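Local coordinates for LupI (Flavobacterium sp. YS-80-122, PDB 6IY4), which probably inhibits metalloendopeptidases, as a small beta-rich protein of the Inh protease inhibitor family, at residues L43-T48 with G61-S67; A21-T25 with Q35-L39; T53-L57 with F69-R73; S9-Q15 with K86-R92. All blocks are in the same frame, centred on the assembly; numbering follows the deposited sequence.

Contact 1: residues L43-T48 with G61-S67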
loop_
_atom_site.group_PDB
_atom_site.type_symbol
_atom_site.label_atom_id
_atom_site.label_comp_id
_atom_site.label_asym_id
_atom_site.label_seq_id
_atom_site.Cartn_x
_atom_site.Cartn_y
_atom_site.Cartn_z
ATOM N N LEU A 43 5.681 -5.879 6.188
ATOM C CA LEU A 43 6.418 -6.154 4.938
ATOM C C LEU A 43 7.905 -6.298 5.276
ATOM O O LEU A 43 8.392 -5.524 6.136
ATOM C CB LEU A 43 6.175 -4.993 3.961
ATOM C CG LEU A 43 4.731 -4.730 3.546
ATOM C CD1 LEU A 43 4.638 -3.497 2.679
ATOM C CD2 LEU A 43 4.115 -5.930 2.851
ATOM N N GLY A 44 8.574 -7.170 4.535
ATOM C CA GLY A 44 10.040 -7.357 4.613
ATOM C C GLY A 44 10.803 -6.124 4.169
ATOM O O GLY A 44 11.850 -5.799 4.748
ATOM N N ARG A 45 10.255 -5.415 3.187
ATOM C CA ARG A 45 10.894 -4.245 2.557
ATOM C C ARG A 45 9.987 -3.058 2.810
ATOM O O ARG A 45 8.852 -3.142 2.387
ATOM C CB ARG A 45 11.087 -4.553 1.077
ATOM C CG ARG A 45 12.009 -3.554 0.405
ATOM C CD ARG A 45 12.018 -3.700 -1.101
ATOM N NE ARG A 45 12.478 -5.031 -1.474
ATOM C CZ ARG A 45 13.740 -5.466 -1.362
ATOM N NH1 ARG A 45 14.698 -4.693 -0.856
ATOM N NH2 ARG A 45 14.039 -6.688 -1.780
ATOM N N THR A 46 10.436 -2.039 3.525
ATOM C CA THR A 46 9.633 -0.836 3.798
ATOM C C THR A 46 9.506 -0.009 2.513
ATOM O O THR A 46 10.500 0.322 1.902
ATOM C CB THR A 46 10.285 0.002 4.892
ATOM O OG1 THR A 46 10.228 -0.791 6.084
ATOM C CG2 THR A 46 9.566 1.308 5.097
ATOM N N PRO A 47 8.287 0.357 2.059
ATOM C CA PRO A 47 8.137 1.115 0.827
ATOM C C PRO A 47 8.521 2.591 0.948
ATOM O O PRO A 47 8.265 3.183 2.029
ATOM C CB PRO A 47 6.619 1.068 0.565
ATOM C CG PRO A 47 6.050 0.085 1.527
ATOM C CD PRO A 47 7.000 0.023 2.693
ATOM N N THR A 48 9.176 3.131 -0.071
ATOM C CA THR A 48 9.514 4.575 -0.140
ATOM C C THR A 48 8.773 5.226 -1.297
ATOM O O THR A 48 8.610 6.462 -1.254
ATOM C CB THR A 48 11.031 4.801 -0.250
ATOM O OG1 THR A 48 11.520 4.142 -1.417
ATOM C CG2 THR A 48 11.760 4.295 0.975
ATOM N N GLY A 61 10.555 -0.348 -2.693
ATOM C CA GLY A 61 11.517 -0.062 -1.622
ATOM C C GLY A 61 12.576 0.910 -2.080
ATOM O O GLY A 61 12.571 1.388 -3.229
ATOM N N LYS A 62 13.502 1.240 -1.179
ATOM C CA LYS A 62 14.436 2.353 -1.437
ATOM C C LYS A 62 15.360 2.024 -2.616
ATOM O O LYS A 62 15.827 2.968 -3.281
ATOM C CB LYS A 62 15.277 2.675 -0.195
ATOM C CG LYS A 62 16.069 3.968 -0.326
ATOM C CD LYS A 62 16.894 4.344 0.893
ATOM C CE LYS A 62 16.095 4.372 2.181
ATOM N NZ LYS A 62 16.615 5.404 3.113
ATOM N N ASP A 63 15.582 0.748 -2.895
ATOM C CA ASP A 63 16.557 0.309 -3.921
ATOM C C ASP A 63 15.842 0.082 -5.229
ATOM O O ASP A 63 16.496 -0.303 -6.211
ATOM C CB ASP A 63 17.230 -0.968 -3.451
ATOM C CG ASP A 63 16.277 -2.138 -3.403
ATOM O OD1 ASP A 63 15.064 -1.907 -3.192
ATOM O OD2 ASP A 63 16.761 -3.266 -3.580
ATOM N N GLY A 64 14.542 0.324 -5.257
ATOM C CA GLY A 64 13.787 0.246 -6.507
ATOM C C GLY A 64 13.191 -1.123 -6.667
ATOM O O GLY A 64 12.487 -1.301 -7.660
ATOM N N SER A 65 13.341 -2.009 -5.672
ATOM C CA SER A 65 12.775 -3.379 -5.737
ATOM C C SER A 65 11.371 -3.417 -5.125
ATOM O O SER A 65 10.977 -2.513 -4.411
ATOM C CB SER A 65 13.631 -4.388 -5.071
ATOM O OG SER A 65 13.396 -4.333 -3.693
ATOM N N GLN A 66 10.617 -4.434 -5.494
ATOM C CA GLN A 66 9.204 -4.564 -5.104
ATOM C C GLN A 66 9.130 -4.820 -3.603
ATOM O O GLN A 66 9.694 -5.798 -3.096
ATOM C CB GLN A 66 8.537 -5.673 -5.919
ATOM C CG GLN A 66 7.076 -5.938 -5.569
ATOM C CD GLN A 66 6.436 -6.851 -6.586
ATOM O OE1 GLN A 66 5.613 -7.716 -6.277
ATOM N NE2 GLN A 66 6.808 -6.628 -7.822
ATOM N N SER A 67 8.375 -3.976 -2.904
ATOM C CA SER A 67 7.945 -4.256 -1.520
ATOM C C SER A 67 6.645 -5.077 -1.537
ATOM O O SER A 67 6.496 -6.042 -0.734
ATOM C CB SER A 67 7.799 -2.978 -0.720
ATOM O OG SER A 67 7.072 -3.284 0.449
HETATM O O HOH W 1 8.225 -6.654 1.366
HETATM O O HOH W 2 11.513 3.684 -4.221
#
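Arg-45 packs along the hairpin connection between strands 56-60 and 66-74. That connection holds a type I beta turn from Gly-61 to Gly-64, and Asp-63 adds an Asx turn by accepting the Ser-65 N-H on OD1. The Arg-45 side chain can be followed outward over it. CB rests 4.1 Å from Ser-67 CB. CG lies anti to the backbone N (chi1 -167°) and carries the chain across to Gly-61. CD then sits 3.7 Å from Gly-61 CA, a spot that a side chain on Gly-61 would fill. The chain bends at chi3 (-60°) and turns the guanidinium over Ser-65. Ser-65 CB lies over one face, offset toward the rim. The Ser-65 hydroxyl is modelled too close to the group, so its exact place is doubtful. At the guanidinium edge, Arg-45 NE gives a weak hydrogen bond to Gln-66 O at 3.3 Å. Arg-45 NH1 reaches 3.7 Å from Asp-63 OD1. This is a long salt bridge of charges only, because the oxygen lies well out of the guanidinium plane.

The Arg-45 backbone is held too. Ser-67 OG donates to Arg-45 O over 2.6 Å, tilted 25° from the carbonyl plane. Leu-43 CD1 and Pro-47 CG also touch this hydroxyl oxygen. Water 1 accepts from Arg-45 N and donates to Ser-67 O. Pro-47 packs on Leu-59 of strand 56-60 and on Phe-32 and Leu-39 of the preceding loop. At the far end, water 2 donates to Gly-61 O at 2.7 Å and bonds Thr-48 OG1 at 2.8 Å.

Contact 2: residues A21-T25 with Q35-L39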
loop_
_atom_site.group_PDB
_atom_site.type_symbol
_atom_site.label_atom_id
_atom_site.label_comp_id
_atom_site.label_asym_id
_atom_site.label_seq_id
_atom_site.Cartn_x
_atom_site.Cartn_y
_atom_site.Cartn_z
ATOM N N ALA A 21 -4.801 -0.779 12.430
ATOM C CA ALA A 21 -4.911 -0.128 11.103
ATOM C C ALA A 21 -4.055 1.132 11.113
ATOM O O ALA A 21 -3.930 1.834 12.155
ATOM C CB ALA A 21 -6.344 0.187 10.774
ATOM N N CYS A 22 -3.490 1.466 9.961
ATOM C CA CYS A 22 -2.555 2.606 9.840
ATOM C C CYS A 22 -3.018 3.466 8.670
ATOM O O CYS A 22 -3.211 2.909 7.609
ATOM C CB CYS A 22 -1.171 2.038 9.589
ATOM S SG CYS A 22 0.129 3.263 9.270
ATOM N N THR A 23 -3.226 4.753 8.875
ATOM C CA THR A 23 -3.613 5.694 7.804
ATOM C C THR A 23 -2.332 6.328 7.276
ATOM O O THR A 23 -1.567 6.940 8.101
ATOM C CB THR A 23 -4.628 6.717 8.313
ATOM O OG1 THR A 23 -5.726 5.979 8.849
ATOM C CG2 THR A 23 -5.091 7.652 7.213
ATOM N N VAL A 24 -2.142 6.328 5.953
ATOM C CA VAL A 24 -0.927 6.806 5.259
ATOM C C VAL A 24 -1.408 7.676 4.105
ATOM O O VAL A 24 -2.315 7.253 3.414
ATOM C CB VAL A 24 -0.075 5.649 4.733
ATOM C CG1 VAL A 24 1.166 6.154 4.002
ATOM C CG2 VAL A 24 0.296 4.689 5.842
ATOM N N THR A 25 -0.769 8.807 3.885
ATOM C CA THR A 25 -0.990 9.577 2.652
ATOM C C THR A 25 -0.070 9.076 1.535
ATOM O O THR A 25 1.163 9.011 1.737
ATOM C CB THR A 25 -0.728 11.065 2.852
ATOM O OG1 THR A 25 -1.527 11.516 3.936
ATOM C CG2 THR A 25 -1.074 11.819 1.598
ATOM N N GLN A 35 4.034 8.278 8.120
ATOM C CA GLN A 35 3.182 7.247 8.752
ATOM C C GLN A 35 3.425 5.897 8.065
ATOM O O GLN A 35 3.130 4.862 8.719
ATOM C CB GLN A 35 1.709 7.641 8.691
ATOM C CG GLN A 35 1.308 8.668 9.739
ATOM C CD GLN A 35 1.725 10.071 9.402
ATOM O OE1 GLN A 35 2.017 10.382 8.256
ATOM N NE2 GLN A 35 1.700 10.945 10.400
ATOM N N VAL A 36 3.998 5.869 6.846
ATOM C CA VAL A 36 4.274 4.601 6.108
ATOM C C VAL A 36 5.211 3.689 6.921
ATOM O O VAL A 36 5.257 2.474 6.620
ATOM C CB VAL A 36 4.869 4.873 4.719
ATOM C CG1 VAL A 36 6.286 5.400 4.789
ATOM C CG2 VAL A 36 4.790 3.650 3.831
ATOM N N SER A 37 5.941 4.251 7.892
ATOM C CA SER A 37 6.770 3.492 8.868
ATOM C C SER A 37 6.011 2.264 9.392
ATOM O O SER A 37 6.651 1.226 9.616
ATOM C CB SER A 37 7.214 4.402 9.995
ATOM O OG SER A 37 6.156 4.622 10.922
ATOM N N CYS A 38 4.683 2.345 9.531
ATOM C CA CYS A 38 3.858 1.260 10.115
ATOM C C CYS A 38 3.930 -0.010 9.275
ATOM O O CYS A 38 3.784 -1.107 9.831
ATOM C CB CYS A 38 2.388 1.622 10.221
ATOM S SG CYS A 38 1.614 1.989 8.617
ATOM N N LEU A 39 4.188 0.098 7.980
ATOM C CA LEU A 39 4.187 -1.099 7.102
ATOM C C LEU A 39 5.408 -1.966 7.376
ATOM O O LEU A 39 5.362 -3.138 6.984
ATOM C CB LEU A 39 4.148 -0.683 5.630
ATOM C CG LEU A 39 2.958 0.176 5.210
ATOM C CD1 LEU A 39 2.992 0.415 3.698
ATOM C CD2 LEU A 39 1.627 -0.452 5.588
#
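Gln-35 meets Thr-23 with the aliphatic start of its side chain, CB lying 3.4 Å from the carbonyl O of Thr-23. Its flat amide meets nothing of strand 22-25; OE1 is hydrogen-bonded to Ser-33 OG. The motif is a disulfide that pins a short 3-10 segment, 35-39, to strand 22-26 at the border of the antiparallel sheet. Cys-22 SG and Cys-38 SG are joined at 2.1 Å with chi3 -89°, close to the usual right angle and of left-handed sense. The Cys-22 sulfur is anti to its own backbone N (chi1 175°), which places it toward the 35-39 segment. The Cys-38 sulfur stands between its backbone N and carbonyl carbon (chi1 61°) and meets it.

Val-24 packs beside the bridge. Its CG2 lies 4.1 Å from Cys-38 SG, and its CG1 touches Val-36 CB at 4.0 Å. It also packs on Phe-12 and Phe-32. With only a methyl group, as in an alanine here, both branches would be gone, and the disulfide and Val-36 would probably lose their apolar cover on the strand side. Gln-35 O accepts from Cys-38 N at 3.1 Å and lies 3.4 Å from Cys-22 SG.

Contact 3: residues T53-L57 with F69-R73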
loop_
_atom_site.group_PDB
_atom_site.type_symbol
_atom_site.label_atom_id
_atom_site.label_comp_id
_atom_site.label_asym_id
_atom_site.label_seq_id
_atom_site.Cartn_x
_atom_site.Cartn_y
_atom_site.Cartn_z
ATOM N N THR A 53 -0.532 0.398 -11.557
ATOM C CA THR A 53 -0.481 -0.487 -12.742
ATOM C C THR A 53 -1.902 -0.578 -13.240
ATOM O O THR A 53 -2.839 -0.124 -12.588
ATOM C CB THR A 53 0.102 -1.854 -12.383
ATOM O OG1 THR A 53 -0.943 -2.541 -11.683
ATOM C CG2 THR A 53 1.383 -1.743 -11.580
ATOM N N PRO A 54 -2.124 -1.187 -14.420
ATOM C CA PRO A 54 -3.470 -1.224 -14.967
ATOM C C PRO A 54 -4.488 -1.911 -14.049
ATOM O O PRO A 54 -5.647 -1.567 -14.086
ATOM C CB PRO A 54 -3.229 -1.988 -16.272
ATOM C CG PRO A 54 -1.820 -1.602 -16.631
ATOM C CD PRO A 54 -1.125 -1.790 -15.298
ATOM N N ASP A 55 -4.025 -2.849 -13.232
ATOM C CA ASP A 55 -4.877 -3.753 -12.439
ATOM C C ASP A 55 -4.472 -3.742 -10.972
ATOM O O ASP A 55 -4.881 -4.669 -10.268
ATOM C CB ASP A 55 -4.752 -5.182 -12.962
ATOM C CG ASP A 55 -3.325 -5.725 -12.972
ATOM O OD1 ASP A 55 -2.387 -4.955 -12.741
ATOM O OD2 ASP A 55 -3.198 -6.934 -13.148
ATOM N N GLY A 56 -3.677 -2.756 -10.547
ATOM C CA GLY A 56 -3.152 -2.866 -9.185
ATOM C C GLY A 56 -2.164 -1.768 -8.884
ATOM O O GLY A 56 -2.243 -0.662 -9.485
ATOM N N LEU A 57 -1.330 -2.022 -7.891
ATOM C CA LEU A 57 -0.450 -0.998 -7.348
ATOM C C LEU A 57 0.855 -1.639 -6.899
ATOM O O LEU A 57 0.808 -2.689 -6.235
ATOM C CB LEU A 57 -1.167 -0.352 -6.168
ATOM C CG LEU A 57 -0.392 0.732 -5.416
ATOM C CD1 LEU A 57 -0.191 1.927 -6.325
ATOM C CD2 LEU A 57 -1.117 1.188 -4.167
ATOM N N PHE A 69 3.091 -6.031 -4.482
ATOM C CA PHE A 69 2.093 -5.776 -5.530
ATOM C C PHE A 69 0.730 -6.050 -4.916
ATOM O O PHE A 69 0.524 -7.148 -4.357
ATOM C CB PHE A 69 2.300 -6.652 -6.762
ATOM C CG PHE A 69 1.173 -6.475 -7.751
ATOM C CD1 PHE A 69 1.058 -5.309 -8.491
ATOM C CD2 PHE A 69 0.215 -7.449 -7.895
ATOM C CE1 PHE A 69 0.026 -5.134 -9.384
ATOM C CE2 PHE A 69 -0.823 -7.269 -8.785
ATOM C CZ PHE A 69 -0.912 -6.124 -9.517
ATOM N N LEU A 70 -0.195 -5.107 -5.063
ATOM C CA LEU A 70 -1.594 -5.302 -4.606
ATOM C C LEU A 70 -2.528 -5.236 -5.810
ATOM O O LEU A 70 -2.380 -4.348 -6.648
ATOM C CB LEU A 70 -2.006 -4.233 -3.597
ATOM C CG LEU A 70 -1.098 -4.095 -2.370
ATOM C CD1 LEU A 70 0.020 -3.066 -2.526
ATOM C CD2 LEU A 70 -1.920 -3.757 -1.128
ATOM N N GLU A 71 -3.483 -6.129 -5.827
ATOM C CA GLU A 71 -4.522 -6.142 -6.884
ATOM C C GLU A 71 -5.612 -5.130 -6.533
ATOM O O GLU A 71 -6.053 -5.075 -5.392
ATOM C CB GLU A 71 -5.033 -7.574 -6.966
ATOM C CG GLU A 71 -6.059 -7.865 -8.020
ATOM C CD GLU A 71 -6.322 -9.367 -8.118
ATOM O OE1 GLU A 71 -5.978 -10.111 -7.151
ATOM O OE2 GLU A 71 -6.847 -9.799 -9.175
ATOM N N LEU A 72 -6.114 -4.438 -7.542
ATOM C CA LEU A 72 -7.294 -3.562 -7.449
ATOM C C LEU A 72 -8.503 -4.458 -7.300
ATOM O O LEU A 72 -8.647 -5.392 -8.149
ATOM C CB LEU A 72 -7.373 -2.742 -8.729
ATOM C CG LEU A 72 -8.492 -1.722 -8.797
ATOM C CD1 LEU A 72 -8.496 -0.771 -7.632
ATOM C CD2 LEU A 72 -8.364 -0.988 -10.121
ATOM N N ARG A 73 -9.307 -4.242 -6.261
ATOM C CA ARG A 73 -10.485 -5.119 -6.027
ATOM C C ARG A 73 -11.761 -4.413 -6.472
ATOM O O ARG A 73 -12.627 -5.050 -7.039
ATOM C CB ARG A 73 -10.516 -5.598 -4.578
ATOM C CG ARG A 73 -9.349 -6.508 -4.223
ATOM C CD ARG A 73 -9.652 -8.000 -4.085
ATOM N NE ARG A 73 -10.524 -8.489 -5.126
ATOM C CZ ARG A 73 -10.142 -8.770 -6.359
ATOM N NH1 ARG A 73 -8.872 -8.640 -6.702
ATOM N NH2 ARG A 73 -11.031 -9.176 -7.251
#
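Phe-69 turns the edge of its ring to Thr-53 and Asp-55 in the antiparallel beta hairpin of strands 56-60 and 66-74, at the end away from its connection. Thr-53 to Gly-56 form a type I beta turn that links strand 49-53 to strand 56-60. The ring CG is anti to the backbone N (chi1 174°), which brings the ring across to the turn. Thr-53 OG1 lies in the ring plane, 3.6 Å from Phe-69 CE1. Asp-55 OD1 is also near that plane, 3.7 Å from Phe-69 CZ. The Asp-55 side chain crosses the ring at about a right angle, and the carboxylate plane is turned 47° from the ring. Thr-53 OG1 donates to Asp-55 OD1 over 3.0 Å, so both oxygens are held together where the ring edge meets them.

Gly-56 lies close to the ring as well, its CA 3.9 Å from Phe-69 CE1. A side chain on Gly-56 would run into this ring and into Leu-70 O. If Phe-69 were an alanine, the Thr-53 and Asp-55 pair would probably be left without the ring edge, and a gap would open beside Gly-56.

The other face of the hairpin carries Leu-57 and Leu-70, both of which pack on Tyr-78 and Met-90. Leu-72 reaches Tyr-78 too. Leu-72 N meets Asp-55 O at 3.0 Å, almost straight (176°) but from above the carbonyl plane. Leu-57 and Leu-70 form a hydrogen-bonded pair: Leu-57 N reaches Leu-70 O at 2.8 Å, and Leu-70 N returns to Leu-57 O at 2.9 Å.

Contact 4: residues S9-Q15 with K86-R92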
loop_
_atom_site.group_PDB
_atom_site.type_symbol
_atom_site.label_atom_id
_atom_site.label_comp_id
_atom_site.label_asym_id
_atom_site.label_seq_id
_atom_site.Cartn_x
_atom_site.Cartn_y
_atom_site.Cartn_z
ATOM N N SER A 9 -5.517 9.823 0.992
ATOM C CA SER A 9 -5.560 9.116 2.292
ATOM C C SER A 9 -5.943 7.636 2.120
ATOM O O SER A 9 -7.003 7.325 1.527
ATOM C CB SER A 9 -6.521 9.783 3.217
ATOM O OG SER A 9 -6.436 9.175 4.484
ATOM N N TRP A 10 -5.129 6.734 2.631
ATOM C CA TRP A 10 -5.385 5.285 2.566
ATOM C C TRP A 10 -5.195 4.684 3.943
ATOM O O TRP A 10 -4.230 5.035 4.637
ATOM C CB TRP A 10 -4.468 4.607 1.561
ATOM C CG TRP A 10 -4.774 4.923 0.129
ATOM C CD1 TRP A 10 -4.328 6.004 -0.576
ATOM C CD2 TRP A 10 -5.606 4.168 -0.772
ATOM N NE1 TRP A 10 -4.807 5.971 -1.848
ATOM C CE2 TRP A 10 -5.582 4.870 -2.006
ATOM C CE3 TRP A 10 -6.342 2.978 -0.676
ATOM C CZ2 TRP A 10 -6.257 4.386 -3.124
ATOM C CZ3 TRP A 10 -6.994 2.508 -1.792
ATOM C CH2 TRP A 10 -6.954 3.213 -2.987
ATOM N N THR A 11 -5.999 3.684 4.241
ATOM C CA THR A 11 -5.912 2.932 5.506
ATOM C C THR A 11 -5.448 1.520 5.195
ATOM O O THR A 11 -6.052 0.866 4.306
ATOM C CB THR A 11 -7.257 2.917 6.212
ATOM O OG1 THR A 11 -7.604 4.292 6.433
ATOM C CG2 THR A 11 -7.144 2.193 7.526
ATOM N N PHE A 12 -4.366 1.123 5.835
ATOM C CA PHE A 12 -3.726 -0.192 5.664
ATOM C C PHE A 12 -4.016 -1.046 6.900
ATOM O O PHE A 12 -3.874 -0.547 8.024
ATOM C CB PHE A 12 -2.214 -0.043 5.521
ATOM C CG PHE A 12 -1.741 0.563 4.230
ATOM C CD1 PHE A 12 -1.783 1.938 4.042
ATOM C CD2 PHE A 12 -1.232 -0.221 3.218
ATOM C CE1 PHE A 12 -1.320 2.502 2.870
ATOM C CE2 PHE A 12 -0.805 0.347 2.023
ATOM C CZ PHE A 12 -0.836 1.706 1.874
ATOM N N TYR A 13 -4.256 -2.321 6.656
ATOM C CA TYR A 13 -4.353 -3.313 7.746
ATOM C C TYR A 13 -4.163 -4.713 7.184
ATOM O O TYR A 13 -4.410 -4.942 5.983
ATOM C CB TYR A 13 -5.678 -3.187 8.486
ATOM C CG TYR A 13 -6.920 -3.454 7.685
ATOM C CD1 TYR A 13 -7.516 -2.434 6.984
ATOM C CD2 TYR A 13 -7.486 -4.705 7.638
ATOM C CE1 TYR A 13 -8.669 -2.660 6.249
ATOM C CE2 TYR A 13 -8.629 -4.951 6.893
ATOM C CZ TYR A 13 -9.236 -3.913 6.232
ATOM O OH TYR A 13 -10.368 -4.107 5.497
ATOM N N VAL A 14 -3.793 -5.627 8.046
ATOM C CA VAL A 14 -3.686 -7.048 7.671
ATOM C C VAL A 14 -5.065 -7.668 7.931
ATOM O O VAL A 14 -5.667 -7.494 9.033
ATOM C CB VAL A 14 -2.584 -7.771 8.465
ATOM C CG1 VAL A 14 -2.607 -9.268 8.207
ATOM C CG2 VAL A 14 -1.195 -7.228 8.186
ATOM N N GLN A 15 -5.576 -8.376 6.946
ATOM C CA GLN A 15 -6.892 -9.025 7.052
ATOM C C GLN A 15 -6.895 -9.913 8.294
ATOM O O GLN A 15 -5.899 -10.652 8.467
ATOM C CB GLN A 15 -7.180 -9.892 5.835
ATOM C CG GLN A 15 -8.602 -10.400 5.783
ATOM C CD GLN A 15 -9.304 -9.677 4.663
ATOM O OE1 GLN A 15 -9.205 -10.039 3.479
ATOM N NE2 GLN A 15 -9.938 -8.581 5.027
ATOM N N LYS A 86 -0.534 -13.980 4.523
ATOM C CA LYS A 86 -1.354 -12.865 5.042
ATOM C C LYS A 86 -1.850 -12.056 3.829
ATOM O O LYS A 86 -1.268 -12.216 2.734
ATOM C CB LYS A 86 -0.499 -12.095 6.051
ATOM C CG LYS A 86 -0.124 -12.908 7.286
ATOM C CD LYS A 86 -1.302 -13.120 8.223
ATOM C CE LYS A 86 -1.300 -14.460 8.933
ATOM N NZ LYS A 86 -2.615 -14.721 9.570
ATOM N N THR A 87 -2.912 -11.265 4.015
ATOM C CA THR A 87 -3.429 -10.301 3.003
ATOM C C THR A 87 -3.332 -8.890 3.599
ATOM O O THR A 87 -3.833 -8.673 4.700
ATOM C CB THR A 87 -4.866 -10.571 2.559
ATOM O OG1 THR A 87 -4.809 -11.911 2.081
ATOM C CG2 THR A 87 -5.336 -9.631 1.473
ATOM N N LEU A 88 -2.654 -8.002 2.901
ATOM C CA LEU A 88 -2.610 -6.571 3.279
ATOM C C LEU A 88 -3.685 -5.893 2.471
ATOM O O LEU A 88 -3.732 -6.063 1.234
ATOM C CB LEU A 88 -1.249 -5.961 2.961
ATOM C CG LEU A 88 -1.076 -4.499 3.353
ATOM C CD1 LEU A 88 -1.129 -4.330 4.846
ATOM C CD2 LEU A 88 0.225 -3.959 2.819
ATOM N N VAL A 89 -4.552 -5.209 3.177
ATOM C CA VAL A 89 -5.678 -4.467 2.594
ATOM C C VAL A 89 -5.328 -2.991 2.654
ATOM O O VAL A 89 -4.786 -2.533 3.684
ATOM C CB VAL A 89 -6.961 -4.754 3.401
ATOM C CG1 VAL A 89 -8.139 -3.983 2.841
ATOM C CG2 VAL A 89 -7.258 -6.252 3.430
ATOM N N MET A 90 -5.615 -2.271 1.580
ATOM C CA MET A 90 -5.510 -0.801 1.618
ATOM C C MET A 90 -6.830 -0.270 1.068
ATOM O O MET A 90 -7.314 -0.738 0.043
ATOM C CB MET A 90 -4.245 -0.261 0.932
ATOM C CG MET A 90 -4.231 -0.347 -0.463
ATOM S SD MET A 90 -2.573 0.168 -1.106
ATOM C CE MET A 90 -2.727 1.940 -1.249
ATOM N N GLN A 91 -7.451 0.625 1.798
ATOM C CA GLN A 91 -8.781 1.131 1.413
ATOM C C GLN A 91 -8.784 2.610 1.692
ATOM O O GLN A 91 -8.278 2.979 2.733
ATOM C CB GLN A 91 -9.893 0.591 2.288
ATOM C CG GLN A 91 -10.212 -0.859 2.086
ATOM C CD GLN A 91 -11.414 -1.116 2.962
ATOM O OE1 GLN A 91 -11.293 -1.286 4.178
ATOM N NE2 GLN A 91 -12.587 -1.044 2.342
ATOM N N ARG A 92 -9.397 3.392 0.831
ATOM C CA ARG A 92 -9.538 4.836 1.128
ATOM C C ARG A 92 -10.470 5.011 2.326
ATOM O O ARG A 92 -11.441 4.248 2.469
ATOM C CB ARG A 92 -10.060 5.592 -0.086
ATOM C CG ARG A 92 -9.067 5.728 -1.224
ATOM C CD ARG A 92 -9.635 6.540 -2.338
ATOM N NE ARG A 92 -8.772 6.825 -3.447
ATOM C CZ ARG A 92 -7.917 7.823 -3.544
ATOM N NH1 ARG A 92 -7.654 8.646 -2.534
ATOM N NH2 ARG A 92 -7.285 7.992 -4.680
HETATM O O HOH W 3 -8.730 8.874 0.142
HETATM O O HOH W 4 -4.506 -11.786 6.324
#
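Val-89 N donates to Tyr-13 O over 2.8 Å. Tyr-13 N returns the bond to Val-89 O. Thr-11 and Gln-91 form a second such pair, and Gln-15 N adds a bond to Thr-87 O. The first strand of the chain is thus zipped antiparallel to the last, a junction consistent with the beta barrel of the Inh family.

Phe-12 and Met-90 form a non-hydrogen-bonded pair; their backbone bonds go outward, to Cys-22 and Tyr-78. Their side chains run the same way. Met-90 CB lies over one face of the Phe-12 ring, 3.9 Å from its centroid. Met-90 SD sits 3.6 Å from Phe-12 CE2, an oblique Met-aromatic contact. The methyl CE goes on to Trp-10 and lies over its five-membered ring, 4.0 Å from the centroid. Arg-92 covers the opposite face of the indole, with CG 3.5 Å from the centroid of the six-membered ring and almost on its normal. The guanidinium follows with Trp-10 CZ2 over its face, the two planes 35° apart. Water 3 links Arg-92 NH1 to Ser-9 O, and NH1 also bonds Ala-7 O.

On the other side of the sheet the Tyr-13 ring is folded back over Val-89 (chi1 63°), with Val-89 CB 3.9 Å from the ring centroid.

Trp-10 NE1 bonds Val-6 O at the end of helix 3-6. Strand 22-26 flanks strand 8-14, and strand 77-82 flanks strand 86-92. Leu-88 and Met-90 face inward and touch Leu-68 and Leu-70 of strand 66-74.

All four contacts reach one antiparallel sheet. Contact 4 joins the strands that come first and last in the chain, neighbours within the sheet. The other three fall between them. Contact 2 lies next to contact 4, centres about 9 Å apart; Cys-22 O and Phe-12 N, 2.8 Å apart, probably share a hydrogen bond. Contact 3 meets contact 4 in the core, where Leu-57 CD2 is 3.4 Å from Met-90 CE. Contacts 1 and 3 share strand 66-74, their centres about 16 Å apart. Contact 1 touches contact 2 through Pro-47 CG and Leu-39 CD1, 3.8 Å apart. Contacts 2 and 3 lie on opposite sides of the chain's centre, their centres about 19 Å apart.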